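Local coordinates for protein transcriptional regulator nlh2 (Aquifex aeolicus, PDB 4G3V) that probably regulates transcription as a sigma54-dependent activator, its GAF domain, captured here in an inactive state, serving as the regulatory module, at residues G52-I57 / D68-K73; G62-K67 / N101-G106; L115-I120 / V129-K134. All coordinates share one frame; numbering follows the deposited sequence.

Followed from the N terminus, the chain passes two helices and strand 44-51 before strand 54-61, whose early half takes part in contact 1. Contact 1 closes the short hairpin to strand 70-72, at one border of the six-stranded antiparallel sheet. The loop within that hairpin holds residues 62-67, which reach forward to 101-106 in contact 2, so contacts 1 and 2 cross. They also touch, through Val69. Contact 3 follows in series, closing the hairpin of strands 113-122 and 125-135 near the centre of the domain. It meets contact 1 where Leu55 packs on Val129, and contact 2 where Phe64 and Ile105 pack on Phe133.

Contact 1. Residues G52-I57 / D68-K73; sequences GNTLRI and DVAFKK
The guanidinium of Arg56 meets Asp68 at its edge, with Asp68 CB in its plane and OD1 close to it. The salt bridge is long, 3.7 Å from Arg56 NH2 to Asp68 OD1, and the two planes stand 62° apart, so this is no flat two-pronged pairing. The Phe71 ring has Leu55 O at an oblique position; it is Phe71 CB that packs on Leu55 CB. Between the backbones, strands 54-57 and 70-72 run antiparallel. Leu55 and Phe71 form a hydrogen-bonded pair, Leu55 N to Phe71 O and Phe71 N to Leu55 O each spanning 2.9 Å. Thr54 adds a 3.3 Å bond from OG1 to Phe71 O, from above the carbonyl plane in which Leu55 N lies; a chi1 of -179° turns OG1 away from the backbone N. One carbonyl oxygen thus takes two donors. Ile57 N reaches Val69 O, and a water accepts from Val69 N and, weakly, from Ile57 N. Ile57 CD1 lies 3.9 Å from Val69 CB, the two side chains side by side. The chemistry implies a hairpin probably held chiefly by backbone bonds, with side-chain packing added, Leu55 and Phe71 facing helix 76-84 and the stretched ion pair contributing modestly.

Contact 2. Residues G62-K67 / N101-G106; sequences GYFLNK and NKTGIG
Two turn-bearing loops of the GAF domain meet here, the one between strands 54-61 and 70-72 and the one between strands 88-90 and 113-122. Each carries a beta turn, type II from Phe64 to Lys67 and type I from Asn101 to Gly104, and two neighbouring aromatic side chains of the first loop take hold of the second. Tyr63 supplies the polar grip: its OH donates to Thr103 O over 2.9 Å, the acceptor lying at the ring edge, in plane. The tyrosine ring, trans to the backbone N (chi1 178°), extends toward the other loop and slides past Ile105 in the opposite direction. Ile105 CA sits over one ring face, 4.0 Å from the centroid of Tyr63 in a CH-pi contact, and Ile105 CB approaches Tyr63 CD2 to 3.6 Å. Lys67 NZ is poised above the ring centre of Tyr63, 3.9 Å from its plane, and bonds Tyr63 O at 2.6 Å, tying the turn back to the residue that makes the contact. Phe64 works differently, meeting both partners at about a right angle. Its CE1 lies against Thr103, 3.2 Å from OG1 and 3.4 Å from the methyl CG2, while its CE2 meets Ile105 CD1 at 3.6 Å. Ile105 is therefore shared, its CA and CB serving Tyr63 and its terminal methyl Phe64. Strand 44-51 adjoins both loops: Phe64 stacks edge-to-face with Phe46, both Phe64 and Ile105 touch His44, and Val69, just ahead of strand 70-72, packs on Thr103.

Contact 3. Residues L115-I120 / V129-K134; sequences LIAAPI and VITIFK
Leu115 packs on the ring of Phe133, side by side with it and pointing the same way. Leu115 CD1 comes within 3.6 Å of Phe133 CZ, and CG makes an off-centre CH-pi contact, 4.2 Å from the Phe133 centroid. A chi1 of -174° swings the branch away from the backbone N, and the other methyl, CD2, rests 3.9 Å from Thr131 CG2. Replacing Leu115 by an alanine removes CG and both methyls, and would probably leave the Phe133 ring without its CH-pi partner and a gap beside Thr131 CG2. Backbone hydrogen bonds come in two reciprocal pairs, Ile116 with Ile132 and Ala118 with Ile130; Ala118 N to Ile130 O is 2.9 Å. These strands form an antiparallel hairpin of the GAF sheet, set between strands 44-51 and 88-90. Between the bonded pairs, CA-H...O contacts fill in, such as Ala117 CA to Ile130 O at 3.3 Å. Apolar contacts differ by face. Ile116 CB meets Ile132 CG1 at 4.0 Å on the face where Ile116 packs against helix 139-162. Ala117 CB meets Val129 CG1, also at 4.0 Å, on the face turned to helix 76-84, where buried Thr131 OG1 hydrogen-bonds Thr78.

Contact 1. Residues G52-I57 / D68-K73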
ATOM      1  N   GLY A  52      20.652  13.544  -7.544  1.00 53.57           N
ATOM      2  CA  GLY A  52      20.971  14.878  -7.076  1.00 54.00           C
ATOM      3  C   GLY A  52      19.687  15.621  -6.766  1.00 55.57           C
ATOM      4  O   GLY A  52      18.995  15.303  -5.791  1.00 56.35           O
ATOM      5  N   ASN A  53      19.355  16.602  -7.601  1.00 55.84           N
ATOM      6  CA  ASN A  53      18.101  17.334  -7.448  1.00 56.31           C
ATOM      7  C   ASN A  53      17.275  17.306  -8.735  1.00 53.49           C
ATOM      8  O   ASN A  53      16.508  18.221  -9.007  1.00 54.53           O
ATOM      9  CB  ASN A  53      18.370  18.788  -7.026  1.00 57.94           C
ATOM     10  CG  ASN A  53      17.233  19.378  -6.200  1.00 62.01           C
ATOM     11  OD1 ASN A  53      16.597  18.676  -5.411  1.00 63.60           O
ATOM     12  ND2 ASN A  53      16.965  20.670  -6.388  1.00 61.53           N
ATOM     13  N   THR A  54      17.437  16.250  -9.528  1.00 52.22           N
ATOM     14  CA  THR A  54      16.691  16.111 -10.774  1.00 52.19           C
ATOM     15  C   THR A  54      16.128  14.700 -10.872  1.00 48.84           C
ATOM     16  O   THR A  54      16.760  13.749 -10.414  1.00 48.80           O
ATOM     17  CB  THR A  54      17.586  16.396 -12.008  1.00 60.62           C
ATOM     18  OG1 THR A  54      16.813  16.283 -13.208  1.00 64.21           O
ATOM     19  CG2 THR A  54      18.737  15.416 -12.076  1.00 62.66           C
ATOM     20  N   LEU A  55      14.942  14.566 -11.461  1.00 45.50           N
ATOM     21  CA  LEU A  55      14.351  13.253 -11.692  1.00 44.18           C
ATOM     22  C   LEU A  55      14.742  12.744 -13.068  1.00 46.07           C
ATOM     23  O   LEU A  55      14.661  13.477 -14.052  1.00 49.95           O
ATOM     24  CB  LEU A  55      12.824  13.306 -11.647  1.00 46.67           C
ATOM     25  CG  LEU A  55      12.092  13.455 -10.322  1.00 47.28           C
ATOM     26  CD1 LEU A  55      10.607  13.203 -10.552  1.00 47.23           C
ATOM     27  CD2 LEU A  55      12.637  12.524  -9.267  1.00 49.11           C
ATOM     28  N   ARG A  56      15.148  11.485 -13.137  1.00 43.01           N
ATOM     29  CA  ARG A  56      15.400  10.841 -14.415  1.00 45.30           C
ATOM     30  C   ARG A  56      14.584   9.566 -14.535  1.00 43.48           C
ATOM     31  O   ARG A  56      14.451   8.822 -13.568  1.00 40.82           O
ATOM     32  CB  ARG A  56      16.876  10.494 -14.551  1.00 50.71           C
ATOM     33  CG  ARG A  56      17.779  11.704 -14.694  1.00 60.62           C
ATOM     34  CD  ARG A  56      18.979  11.357 -15.543  1.00 68.36           C
ATOM     35  NE  ARG A  56      18.579  10.981 -16.899  1.00 74.78           N
ATOM     36  CZ  ARG A  56      19.206  10.080 -17.653  1.00 79.46           C
ATOM     37  NH1 ARG A  56      20.277   9.434 -17.198  1.00 80.32           N
ATOM     38  NH2 ARG A  56      18.754   9.817 -18.874  1.00 81.44           N
ATOM     39  N   ILE A  57      14.039   9.310 -15.719  1.00 45.49           N
ATOM     40  CA  ILE A  57      13.298   8.082 -15.942  1.00 44.64           C
ATOM     41  C   ILE A  57      14.226   6.885 -15.751  1.00 45.06           C
ATOM     42  O   ILE A  57      15.297   6.801 -16.373  1.00 46.69           O
ATOM     43  CB  ILE A  57      12.633   8.050 -17.333  1.00 45.69           C
ATOM     44  CG1 ILE A  57      11.478   9.055 -17.358  1.00 49.40           C
ATOM     45  CG2 ILE A  57      12.118   6.648 -17.650  1.00 44.36           C
ATOM     46  CD1 ILE A  57      10.585   8.967 -18.573  1.00 49.53           C
ATOM     47  N   ASP A  68      14.710   9.149 -23.031  1.00 65.96           N
ATOM     48  CA  ASP A  68      15.482   9.736 -21.942  1.00 70.70           C
ATOM     49  C   ASP A  68      14.907  11.098 -21.583  1.00 70.53           C
ATOM     50  O   ASP A  68      14.936  12.025 -22.394  1.00 72.04           O
ATOM     51  CB  ASP A  68      16.951   9.885 -22.347  1.00 77.02           C
ATOM     52  CG  ASP A  68      17.659   8.546 -22.472  1.00 83.53           C
ATOM     53  OD1 ASP A  68      17.416   7.661 -21.620  1.00 85.86           O
ATOM     54  OD2 ASP A  68      18.455   8.377 -23.424  1.00 86.28           O
ATOM     55  N   VAL A  69      14.385  11.217 -20.368  1.00 68.01           N
ATOM     56  CA  VAL A  69      13.675  12.426 -19.969  1.00 64.43           C
ATOM     57  C   VAL A  69      14.015  12.826 -18.544  1.00 60.52           C
ATOM     58  O   VAL A  69      14.004  11.985 -17.646  1.00 58.88           O
ATOM     59  CB  VAL A  69      12.160  12.214 -20.034  1.00 65.21           C
ATOM     60  CG1 VAL A  69      11.441  13.532 -19.865  1.00 66.45           C
ATOM     61  CG2 VAL A  69      11.778  11.556 -21.344  1.00 65.67           C
ATOM     62  N   ALA A  70      14.295  14.111 -18.338  1.00 57.76           N
ATOM     63  CA  ALA A  70      14.613  14.618 -17.012  1.00 57.34           C
ATOM     64  C   ALA A  70      13.612  15.694 -16.587  1.00 56.84           C
ATOM     65  O   ALA A  70      13.174  16.495 -17.406  1.00 59.92           O
ATOM     66  CB  ALA A  70      16.028  15.170 -16.989  1.00 58.56           C
ATOM     67  N   PHE A  71      13.250  15.693 -15.305  1.00 52.17           N
ATOM     68  CA  PHE A  71      12.331  16.686 -14.744  1.00 49.03           C
ATOM     69  C   PHE A  71      12.982  17.440 -13.600  1.00 50.19           C
ATOM     70  O   PHE A  71      13.611  16.842 -12.728  1.00 50.83           O
ATOM     71  CB  PHE A  71      11.084  16.007 -14.177  1.00 50.16           C
ATOM     72  CG  PHE A  71      10.243  15.295 -15.200  1.00 52.86           C
ATOM     73  CD1 PHE A  71      10.473  13.967 -15.498  1.00 51.86           C
ATOM     74  CD2 PHE A  71       9.199  15.947 -15.837  1.00 55.06           C
ATOM     75  CE1 PHE A  71       9.688  13.303 -16.423  1.00 51.73           C
ATOM     76  CE2 PHE A  71       8.408  15.282 -16.764  1.00 55.72           C
ATOM     77  CZ  PHE A  71       8.655  13.962 -17.055  1.00 53.21           C
ATOM     78  N   LYS A  72      12.801  18.753 -13.579  1.00 50.56           N
ATOM     79  CA  LYS A  72      13.276  19.572 -12.476  1.00 50.43           C
ATOM     80  C   LYS A  72      12.115  19.847 -11.535  1.00 45.83           C
ATOM     81  O   LYS A  72      10.958  19.777 -11.945  1.00 41.34           O
ATOM     82  CB  LYS A  72      13.812  20.898 -13.010  1.00 55.63           C
ATOM     83  CG  LYS A  72      14.864  20.725 -14.087  1.00 60.72           C
ATOM     84  CD  LYS A  72      16.123  20.090 -13.532  1.00 65.92           C
ATOM     85  CE  LYS A  72      16.953  21.100 -12.752  1.00 70.81           C
ATOM     86  NZ  LYS A  72      18.190  20.486 -12.203  1.00 72.51           N
ATOM     87  N   LYS A  73      12.416  20.179 -10.281  1.00 43.93           N
ATOM     88  CA  LYS A  73      11.369  20.580  -9.355  1.00 42.54           C
ATOM     89  C   LYS A  73      10.524  21.673  -9.992  1.00 41.05           C
ATOM     90  O   LYS A  73      11.050  22.657 -10.536  1.00 39.52           O
ATOM     91  CB  LYS A  73      11.952  21.066  -8.032  1.00 43.75           C
ATOM     92  CG  LYS A  73      12.472  19.954  -7.150  1.00 44.83           C
ATOM     93  CD  LYS A  73      12.709  20.444  -5.729  1.00 48.46           C
ATOM     94  CE  LYS A  73      13.240  19.334  -4.832  1.00 51.03           C
ATOM     95  NZ  LYS A  73      13.463  19.820  -3.444  1.00 51.77           N
TER
HETATM   96  O   HOH W   1      15.845   9.779 -18.263  1.00 58.60           O

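Contact 2. Residues G62-K67 / N101-G106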
ATOM      1  N   GLY A  62       5.307   1.127 -22.549  1.00 38.60           N
ATOM      2  CA  GLY A  62       4.551   1.717 -23.638  1.00 40.71           C
ATOM      3  C   GLY A  62       5.305   2.798 -24.398  1.00 45.45           C
ATOM      4  O   GLY A  62       6.450   2.626 -24.797  1.00 47.13           O
ATOM      5  N   TYR A  63       4.652   3.937 -24.580  1.00 50.77           N
ATOM      6  CA  TYR A  63       5.190   5.029 -25.382  1.00 54.80           C
ATOM      7  C   TYR A  63       6.531   5.528 -24.859  1.00 53.94           C
ATOM      8  O   TYR A  63       7.374   5.976 -25.631  1.00 54.68           O
ATOM      9  CB  TYR A  63       4.196   6.195 -25.426  1.00 61.86           C
ATOM     10  CG  TYR A  63       4.717   7.374 -26.212  1.00 68.00           C
ATOM     11  CD1 TYR A  63       4.570   7.432 -27.594  1.00 71.47           C
ATOM     12  CD2 TYR A  63       5.374   8.418 -25.577  1.00 69.41           C
ATOM     13  CE1 TYR A  63       5.055   8.504 -28.320  1.00 73.49           C
ATOM     14  CE2 TYR A  63       5.862   9.494 -26.294  1.00 72.84           C
ATOM     15  CZ  TYR A  63       5.699   9.531 -27.666  1.00 75.22           C
ATOM     16  OH  TYR A  63       6.183  10.597 -28.393  1.00 78.04           O
ATOM     17  N   PHE A  64       6.729   5.452 -23.548  1.00 49.41           N
ATOM     18  CA  PHE A  64       7.957   5.956 -22.938  1.00 46.46           C
ATOM     19  C   PHE A  64       9.168   5.041 -23.118  1.00 48.37           C
ATOM     20  O   PHE A  64      10.288   5.403 -22.745  1.00 48.88           O
ATOM     21  CB  PHE A  64       7.711   6.208 -21.462  1.00 43.83           C
ATOM     22  CG  PHE A  64       6.712   7.285 -21.223  1.00 44.21           C
ATOM     23  CD1 PHE A  64       7.111   8.604 -21.160  1.00 46.76           C
ATOM     24  CD2 PHE A  64       5.372   6.984 -21.094  1.00 43.51           C
ATOM     25  CE1 PHE A  64       6.196   9.606 -20.959  1.00 46.65           C
ATOM     26  CE2 PHE A  64       4.449   7.984 -20.887  1.00 46.16           C
ATOM     27  CZ  PHE A  64       4.860   9.298 -20.820  1.00 46.83           C
ATOM     28  N   LEU A  65       8.955   3.861 -23.685  1.00 48.93           N
ATOM     29  CA  LEU A  65      10.067   2.955 -23.904  1.00 50.13           C
ATOM     30  C   LEU A  65      11.165   3.656 -24.704  1.00 54.17           C
ATOM     31  O   LEU A  65      10.880   4.337 -25.692  1.00 54.98           O
ATOM     32  CB  LEU A  65       9.605   1.714 -24.652  1.00 49.21           C
ATOM     33  CG  LEU A  65      10.634   0.583 -24.678  1.00 51.27           C
ATOM     34  CD1 LEU A  65      10.829   0.011 -23.279  1.00 52.32           C
ATOM     35  CD2 LEU A  65      10.190  -0.492 -25.641  1.00 50.63           C
ATOM     36  N   ASN A  66      12.410   3.495 -24.262  1.00 56.21           N
ATOM     37  CA  ASN A  66      13.575   4.042 -24.965  1.00 58.33           C
ATOM     38  C   ASN A  66      13.525   5.556 -25.126  1.00 61.47           C
ATOM     39  O   ASN A  66      13.897   6.091 -26.171  1.00 64.51           O
ATOM     40  CB  ASN A  66      13.739   3.382 -26.342  1.00 57.82           C
ATOM     41  CG  ASN A  66      14.073   1.904 -26.245  1.00 59.69           C
ATOM     42  OD1 ASN A  66      14.840   1.485 -25.376  1.00 61.47           O
ATOM     43  ND2 ASN A  66      13.489   1.108 -27.128  1.00 59.29           N
ATOM     44  N   LYS A  67      13.068   6.241 -24.087  1.00 61.90           N
ATOM     45  CA  LYS A  67      13.066   7.702 -24.081  1.00 65.34           C
ATOM     46  C   LYS A  67      13.758   8.239 -22.827  1.00 66.08           C
ATOM     47  O   LYS A  67      13.445   7.823 -21.707  1.00 66.70           O
ATOM     48  CB  LYS A  67      11.634   8.236 -24.194  1.00 67.32           C
ATOM     49  CG  LYS A  67      10.967   7.874 -25.519  1.00 70.29           C
ATOM     50  CD  LYS A  67       9.674   8.637 -25.742  1.00 72.82           C
ATOM     51  CE  LYS A  67       9.157   8.459 -27.167  1.00 74.37           C
ATOM     52  NZ  LYS A  67       8.843   7.043 -27.508  1.00 74.11           N
ATOM     53  N   ASN A 101       3.978  18.021 -21.566  1.00 62.10           N
ATOM     54  CA  ASN A 101       4.062  17.063 -22.652  1.00 65.08           C
ATOM     55  C   ASN A 101       5.495  16.920 -23.113  1.00 70.28           C
ATOM     56  O   ASN A 101       5.785  17.007 -24.302  1.00 73.01           O
ATOM     57  CB  ASN A 101       3.196  17.513 -23.824  1.00 65.70           C
ATOM     58  CG  ASN A 101       3.138  16.479 -24.918  1.00 67.50           C
ATOM     59  OD1 ASN A 101       3.662  15.375 -24.761  1.00 68.85           O
ATOM     60  ND2 ASN A 101       2.495  16.823 -26.036  1.00 68.89           N
ATOM     61  N   LYS A 102       6.395  16.723 -22.162  1.00 74.94           N
ATOM     62  CA  LYS A 102       7.815  16.679 -22.466  1.00 78.98           C
ATOM     63  C   LYS A 102       8.089  15.630 -23.535  1.00 80.18           C
ATOM     64  O   LYS A 102       8.818  15.879 -24.506  1.00 80.89           O
ATOM     65  CB  LYS A 102       8.619  16.373 -21.199  1.00 81.96           C
ATOM     66  CG  LYS A 102      10.125  16.323 -21.413  1.00 85.55           C
ATOM     67  CD  LYS A 102      10.648  17.602 -22.062  1.00 87.61           C
ATOM     68  CE  LYS A 102      12.115  17.484 -22.449  1.00 89.07           C
ATOM     69  NZ  LYS A 102      12.590  18.702 -23.167  1.00 89.84           N
ATOM     70  N   THR A 103       7.478  14.464 -23.359  1.00 80.48           N
ATOM     71  CA  THR A 103       7.727  13.313 -24.215  1.00 80.68           C
ATOM     72  C   THR A 103       6.897  13.334 -25.487  1.00 79.08           C
ATOM     73  O   THR A 103       6.922  12.380 -26.263  1.00 80.03           O
ATOM     74  CB  THR A 103       7.401  12.022 -23.469  1.00 83.65           C
ATOM     75  OG1 THR A 103       6.069  12.109 -22.935  1.00 84.28           O
ATOM     76  CG2 THR A 103       8.395  11.817 -22.341  1.00 84.32           C
ATOM     77  N   GLY A 104       6.148  14.409 -25.700  1.00 75.84           N
ATOM     78  CA  GLY A 104       5.315  14.513 -26.882  1.00 71.52           C
ATOM     79  C   GLY A 104       4.269  13.414 -26.952  1.00 64.71           C
ATOM     80  O   GLY A 104       3.645  13.227 -27.997  1.00 63.00           O
ATOM     81  N   ILE A 105       4.058  12.698 -25.843  1.00 60.43           N
ATOM     82  CA  ILE A 105       3.043  11.651 -25.806  1.00 55.53           C
ATOM     83  C   ILE A 105       1.682  12.259 -26.081  1.00 54.88           C
ATOM     84  O   ILE A 105       0.775  11.575 -26.546  1.00 52.55           O
ATOM     85  CB  ILE A 105       3.000  10.898 -24.458  1.00 53.20           C
ATOM     86  CG1 ILE A 105       1.926   9.808 -24.496  1.00 50.89           C
ATOM     87  CG2 ILE A 105       2.721  11.855 -23.300  1.00 53.17           C
ATOM     88  CD1 ILE A 105       1.848   8.975 -23.223  1.00 50.01           C
ATOM     89  N   GLY A 106       1.546  13.552 -25.797  1.00 54.88           N
ATOM     90  CA  GLY A 106       0.288  14.247 -25.996  1.00 56.96           C
ATOM     91  C   GLY A 106      -0.460  13.858 -27.259  1.00 57.98           C
ATOM     92  O   GLY A 106      -1.642  13.527 -27.210  1.00 57.97           O
TER

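Contact 3. Residues L115-I120 / V129-K134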
ATOM      1  N   LEU A 115      -3.732  11.735 -16.459  1.00 30.36           N
ATOM      2  CA  LEU A 115      -2.393  11.535 -15.943  1.00 28.45           C
ATOM      3  C   LEU A 115      -2.496  11.447 -14.425  1.00 28.20           C
ATOM      4  O   LEU A 115      -3.098  12.314 -13.792  1.00 29.52           O
ATOM      5  CB  LEU A 115      -1.492  12.702 -16.361  1.00 32.43           C
ATOM      6  CG  LEU A 115      -0.001  12.624 -16.032  1.00 35.05           C
ATOM      7  CD1 LEU A 115       0.790  13.681 -16.788  1.00 38.82           C
ATOM      8  CD2 LEU A 115       0.241  12.773 -14.557  1.00 33.19           C
ATOM      9  N   ILE A 116      -1.944  10.393 -13.839  1.00 25.07           N
ATOM     10  CA  ILE A 116      -1.837  10.327 -12.381  1.00 27.41           C
ATOM     11  C   ILE A 116      -0.369  10.173 -12.022  1.00 26.30           C
ATOM     12  O   ILE A 116       0.299   9.266 -12.507  1.00 26.05           O
ATOM     13  CB  ILE A 116      -2.615   9.147 -11.787  1.00 29.96           C
ATOM     14  CG1 ILE A 116      -4.101   9.276 -12.107  1.00 29.39           C
ATOM     15  CG2 ILE A 116      -2.392   9.062 -10.265  1.00 28.93           C
ATOM     16  CD1 ILE A 116      -4.915   8.076 -11.690  1.00 33.26           C
ATOM     17  N   ALA A 117       0.123  11.064 -11.174  1.00 24.95           N
ATOM     18  CA  ALA A 117       1.511  11.043 -10.764  1.00 26.37           C
ATOM     19  C   ALA A 117       1.557  11.053  -9.244  1.00 25.81           C
ATOM     20  O   ALA A 117       0.920  11.902  -8.598  1.00 24.82           O
ATOM     21  CB  ALA A 117       2.259  12.232 -11.351  1.00 27.13           C
ATOM     22  N   ALA A 118       2.289  10.099  -8.676  1.00 23.81           N
ATOM     23  CA  ALA A 118       2.367   9.958  -7.228  1.00 22.75           C
ATOM     24  C   ALA A 118       3.820   9.901  -6.788  1.00 21.93           C
ATOM     25  O   ALA A 118       4.675   9.288  -7.459  1.00 22.14           O
ATOM     26  CB  ALA A 118       1.644   8.710  -6.768  1.00 25.26           C
ATOM     27  N   PRO A 119       4.104  10.508  -5.637  1.00 22.87           N
ATOM     28  CA  PRO A 119       5.481  10.548  -5.145  1.00 23.61           C
ATOM     29  C   PRO A 119       5.909   9.195  -4.579  1.00 24.14           C
ATOM     30  O   PRO A 119       5.086   8.399  -4.093  1.00 24.86           O
ATOM     31  CB  PRO A 119       5.433  11.600  -4.038  1.00 25.57           C
ATOM     32  CG  PRO A 119       4.044  11.551  -3.540  1.00 27.95           C
ATOM     33  CD  PRO A 119       3.164  11.159  -4.709  1.00 23.08           C
ATOM     34  N   ILE A 120       7.207   8.949  -4.685  1.00 23.55           N
ATOM     35  CA  ILE A 120       7.860   7.796  -4.098  1.00 23.59           C
ATOM     36  C   ILE A 120       8.767   8.355  -3.012  1.00 25.48           C
ATOM     37  O   ILE A 120       9.755   9.032  -3.316  1.00 25.70           O
ATOM     38  CB  ILE A 120       8.704   7.053  -5.156  1.00 23.87           C
ATOM     39  CG1 ILE A 120       7.801   6.492  -6.248  1.00 24.45           C
ATOM     40  CG2 ILE A 120       9.503   5.923  -4.522  1.00 27.34           C
ATOM     41  CD1 ILE A 120       8.556   6.006  -7.488  1.00 24.85           C
ATOM     42  N   VAL A 129       9.101   9.561  -8.634  1.00 23.17           N
ATOM     43  CA  VAL A 129       7.681   9.718  -8.958  1.00 24.78           C
ATOM     44  C   VAL A 129       7.275   8.585  -9.881  1.00 24.82           C
ATOM     45  O   VAL A 129       8.055   8.194 -10.754  1.00 26.46           O
ATOM     46  CB  VAL A 129       7.415  11.065  -9.684  1.00 25.39           C
ATOM     47  CG1 VAL A 129       5.965  11.145 -10.193  1.00 24.89           C
ATOM     48  CG2 VAL A 129       7.780  12.251  -8.769  1.00 27.32           C
ATOM     49  N   ILE A 130       6.083   8.027  -9.672  1.00 22.07           N
ATOM     50  CA  ILE A 130       5.521   7.112 -10.662  1.00 22.16           C
ATOM     51  C   ILE A 130       4.389   7.846 -11.348  1.00 23.52           C
ATOM     52  O   ILE A 130       3.527   8.431 -10.686  1.00 23.49           O
ATOM     53  CB  ILE A 130       5.043   5.784 -10.052  1.00 24.06           C
ATOM     54  CG1 ILE A 130       4.311   4.947 -11.104  1.00 25.16           C
ATOM     55  CG2 ILE A 130       4.160   6.009  -8.837  1.00 22.75           C
ATOM     56  CD1 ILE A 130       3.968   3.525 -10.637  1.00 25.15           C
ATOM     57  N   THR A 131       4.424   7.835 -12.681  1.00 25.04           N
ATOM     58  CA  THR A 131       3.457   8.543 -13.503  1.00 24.75           C
ATOM     59  C   THR A 131       2.806   7.569 -14.475  1.00 27.92           C
ATOM     60  O   THR A 131       3.499   6.800 -15.162  1.00 29.21           O
ATOM     61  CB  THR A 131       4.136   9.657 -14.288  1.00 26.55           C
ATOM     62  OG1 THR A 131       4.663  10.626 -13.368  1.00 27.37           O
ATOM     63  CG2 THR A 131       3.166  10.328 -15.267  1.00 28.02           C
ATOM     64  N   ILE A 132       1.486   7.602 -14.541  1.00 25.45           N
ATOM     65  CA  ILE A 132       0.757   6.721 -15.445  1.00 26.12           C
ATOM     66  C   ILE A 132      -0.254   7.504 -16.268  1.00 27.40           C
ATOM     67  O   ILE A 132      -0.738   8.550 -15.847  1.00 26.68           O
ATOM     68  CB  ILE A 132       0.032   5.572 -14.687  1.00 28.94           C
ATOM     69  CG1 ILE A 132      -1.161   6.079 -13.889  1.00 32.54           C
ATOM     70  CG2 ILE A 132       0.984   4.860 -13.738  1.00 29.82           C
ATOM     71  CD1 ILE A 132      -2.478   5.929 -14.584  1.00 35.16           C
ATOM     72  N   PHE A 133      -0.566   6.985 -17.448  1.00 29.36           N
ATOM     73  CA  PHE A 133      -1.588   7.558 -18.299  1.00 30.46           C
ATOM     74  C   PHE A 133      -2.641   6.480 -18.556  1.00 32.26           C
ATOM     75  O   PHE A 133      -2.304   5.334 -18.881  1.00 35.96           O
ATOM     76  CB  PHE A 133      -0.974   7.993 -19.623  1.00 31.42           C
ATOM     77  CG  PHE A 133      -0.037   9.158 -19.506  1.00 33.54           C
ATOM     78  CD1 PHE A 133       1.281   8.965 -19.152  1.00 33.30           C
ATOM     79  CD2 PHE A 133      -0.480  10.449 -19.762  1.00 34.83           C
ATOM     80  CE1 PHE A 133       2.149  10.031 -19.046  1.00 36.44           C
ATOM     81  CE2 PHE A 133       0.375  11.516 -19.655  1.00 35.64           C
ATOM     82  CZ  PHE A 133       1.701  11.307 -19.298  1.00 36.30           C
ATOM     83  N   LYS A 134      -3.908   6.825 -18.398  1.00 33.55           N
ATOM     84  CA  LYS A 134      -4.964   5.854 -18.585  1.00 35.58           C
ATOM     85  C   LYS A 134      -6.292   6.545 -18.881  1.00 37.56           C
ATOM     86  O   LYS A 134      -6.582   7.595 -18.322  1.00 36.91           O
ATOM     87  CB  LYS A 134      -5.094   4.998 -17.328  1.00 36.23           C
ATOM     88  CG  LYS A 134      -6.227   3.980 -17.389  1.00 39.95           C
ATOM     89  CD  LYS A 134      -6.225   3.112 -16.138  1.00 42.77           C
ATOM     90  CE  LYS A 134      -7.490   2.287 -16.028  1.00 44.55           C
ATOM     91  NZ  LYS A 134      -7.583   1.288 -17.124  1.00 44.02           N
TER